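Local coordinates for D-aminoacyl-tRNA deacylase 1 (Homo sapiens, PDB 2OKV), which hydrolyses D-aminoacyl-tRNAs and mischarged glycyl-tRNA(Ala) as a homodimeric editing enzyme, and is also implicated in DNA replication, at residues I74-Q79 / E111-T116. Sequence-based numbering, arbitrary orientation.
Sequences ILCVSQ and EQLRKT
Gln112 O takes two donors from Thr116, one on each face of its carbonyl plane: the helical amide Thr116 N, and the hydroxyl Thr116 OG1 at 2.8 Å, which comes in tilted 33° from that plane. This double grip belongs to the last turn of helix 99-116, and from the same turn Leu113 reaches down to the strand. Its methyl CD1 meets Cys76 SG at 3.3 Å, shorter than ordinary van der Waals packing. Since the Leu113 side chain also has an unusual chi1 of -113°, the exact closeness is doubtful, although the apolar contact itself is clear. Cys76 holds SG anti to its carbonyl carbon (chi1 -50°), and from there the sulfur faces the leucine methyl. Two residues back along the strand, on the same face, Ile74 packs more loosely: its branch methyl CG2 lies 4.4 Å from Leu113 CD1, while Ile74 CD1 runs out to a similar 4.4 Å from Leu113 CD2. Strand 73-78, helix 99-116 and strand 122-124 form a beta-alpha-beta crossover, with the two strands parallel neighbours in the mixed sheet and the helix lying against them. Ile122 and Leu50, the latter from helix 39-51, touch both Ile74 and Leu113 and extend this buried apolar layer. The Cys76 side chain sits about 9 Å from the bound magnesium ion. Past the strand's end, Gln79 NE2 donates to Pro140 O of the second subunit, part of the Gly-cisPro motif that probably helps reject L-amino acids.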
loop_
_atom_site.group_PDB
_atom_site.type_symbol
_atom_site.label_atom_id
_atom_site.label_comp_id
_atom_site.label_asym_id
_atom_site.label_seq_id
_atom_site.Cartn_x
_atom_site.Cartn_y
_atom_site.Cartn_z
ATOM N N ILE B 74 -9.550 -11.214 -5.967
ATOM C CA ILE B 74 -9.232 -9.796 -5.862
ATOM C C ILE B 74 -10.131 -9.204 -4.776
ATOM O O ILE B 74 -11.339 -9.365 -4.820
ATOM C CB ILE B 74 -9.503 -9.028 -7.186
ATOM C CG1 ILE B 74 -8.696 -9.626 -8.348
ATOM C CG2 ILE B 74 -9.230 -7.518 -7.001
ATOM C CD1 ILE B 74 -9.057 -9.070 -9.712
ATOM N N LEU B 75 -9.522 -8.563 -3.787
ATOM C CA LEU B 75 -10.261 -7.769 -2.813
ATOM C C LEU B 75 -10.037 -6.287 -3.125
ATOM O O LEU B 75 -8.919 -5.794 -3.006
ATOM C CB LEU B 75 -9.782 -8.087 -1.389
ATOM C CG LEU B 75 -10.340 -7.230 -0.238
ATOM C CD1 LEU B 75 -11.838 -7.432 -0.117
ATOM C CD2 LEU B 75 -9.626 -7.544 1.096
ATOM N N CYS B 76 -11.088 -5.582 -3.538
ATOM C CA CYS B 76 -10.980 -4.133 -3.809
ATOM C C CYS B 76 -11.580 -3.332 -2.677
ATOM O O CYS B 76 -12.680 -3.633 -2.179
ATOM C CB CYS B 76 -11.686 -3.697 -5.107
ATOM S SG CYS B 76 -11.291 -4.650 -6.514
ATOM N N VAL B 77 -10.876 -2.282 -2.283
ATOM C CA VAL B 77 -11.404 -1.366 -1.277
ATOM C C VAL B 77 -11.178 0.054 -1.770
ATOM O O VAL B 77 -10.100 0.373 -2.265
ATOM C CB VAL B 77 -10.736 -1.583 0.098
ATOM C CG1 VAL B 77 -11.312 -0.614 1.139
ATOM C CG2 VAL B 77 -10.940 -3.014 0.561
ATOM N N SER B 78 -12.205 0.891 -1.646
ATOM C CA SER B 78 -12.122 2.297 -2.035
ATOM C C SER B 78 -11.261 3.053 -1.032
ATOM O O SER B 78 -11.432 2.896 0.176
ATOM C CB SER B 78 -13.526 2.897 -2.066
ATOM O OG SER B 78 -14.265 2.314 -0.989
ATOM N N GLN B 79 -10.350 3.885 -1.543
ATOM C CA GLN B 79 -9.316 4.535 -0.731
ATOM C C GLN B 79 -8.986 5.924 -1.285
ATOM O O GLN B 79 -8.004 6.086 -2.026
ATOM C CB GLN B 79 -8.040 3.664 -0.736
ATOM C CG GLN B 79 -6.863 4.194 0.106
ATOM C CD GLN B 79 -7.039 3.953 1.599
ATOM O OE1 GLN B 79 -6.457 3.027 2.141
ATOM N NE2 GLN B 79 -7.855 4.774 2.259
ATOM N N GLU B 111 -18.088 -3.341 -11.129
ATOM C CA GLU B 111 -18.881 -4.066 -12.116
ATOM C C GLU B 111 -18.104 -4.372 -13.411
ATOM O O GLU B 111 -18.302 -5.449 -13.996
ATOM C CB GLU B 111 -20.213 -3.336 -12.382
ATOM C CG GLU B 111 -21.238 -4.096 -13.224
ATOM C CD GLU B 111 -21.733 -5.415 -12.606
ATOM O OE1 GLU B 111 -21.477 -5.704 -11.418
ATOM O OE2 GLU B 111 -22.391 -6.179 -13.337
ATOM N N GLN B 112 -17.234 -3.455 -13.861
ATOM C CA GLN B 112 -16.395 -3.717 -15.053
ATOM C C GLN B 112 -15.393 -4.827 -14.744
ATOM O O GLN B 112 -15.141 -5.694 -15.575
ATOM C CB GLN B 112 -15.625 -2.475 -15.553
ATOM C CG GLN B 112 -15.758 -2.123 -17.091
ATOM C CD GLN B 112 -15.213 -3.156 -18.098
ATOM O OE1 GLN B 112 -15.623 -4.320 -18.107
ATOM N NE2 GLN B 112 -14.325 -2.703 -18.996
ATOM N N LEU B 113 -14.813 -4.765 -13.548
ATOM C CA LEU B 113 -13.907 -5.790 -13.051
ATOM C C LEU B 113 -14.544 -7.174 -13.067
ATOM O O LEU B 113 -13.936 -8.129 -13.548
ATOM C CB LEU B 113 -13.479 -5.469 -11.617
ATOM C CG LEU B 113 -12.063 -5.086 -11.180
ATOM C CD1 LEU B 113 -11.942 -5.382 -9.698
ATOM C CD2 LEU B 113 -10.930 -5.758 -11.936
ATOM N N ARG B 114 -15.753 -7.279 -12.513
ATOM C CA ARG B 114 -16.495 -8.540 -12.498
ATOM C C ARG B 114 -16.860 -9.060 -13.888
ATOM O O ARG B 114 -16.761 -10.263 -14.144
ATOM C CB ARG B 114 -17.765 -8.418 -11.673
ATOM C CG ARG B 114 -17.543 -8.133 -10.211
ATOM C CD ARG B 114 -18.858 -8.396 -9.488
ATOM N NE ARG B 114 -19.243 -7.327 -8.578
ATOM C CZ ARG B 114 -18.896 -7.257 -7.299
ATOM N NH1 ARG B 114 -18.125 -8.198 -6.752
ATOM N NH2 ARG B 114 -19.317 -6.235 -6.570
ATOM N N LYS B 115 -17.294 -8.177 -14.783
ATOM C CA LYS B 115 -17.675 -8.633 -16.115
ATOM C C LYS B 115 -16.475 -9.014 -16.996
ATOM O O LYS B 115 -16.608 -9.851 -17.893
ATOM C CB LYS B 115 -18.621 -7.643 -16.804
ATOM C CG LYS B 115 -17.989 -6.620 -17.736
ATOM C CD LYS B 115 -19.091 -5.970 -18.572
ATOM C CE LYS B 115 -18.751 -4.545 -18.991
ATOM N NZ LYS B 115 -20.028 -3.807 -19.278
ATOM N N THR B 116 -15.319 -8.406 -16.732
ATOM C CA THR B 116 -14.083 -8.692 -17.480
ATOM C C THR B 116 -13.391 -9.947 -16.953
ATOM O O THR B 116 -12.678 -10.627 -17.698
ATOM C CB THR B 116 -13.102 -7.481 -17.435
ATOM O OG1 THR B 116 -13.757 -6.329 -17.971
ATOM C CG2 THR B 116 -11.818 -7.743 -18.256
#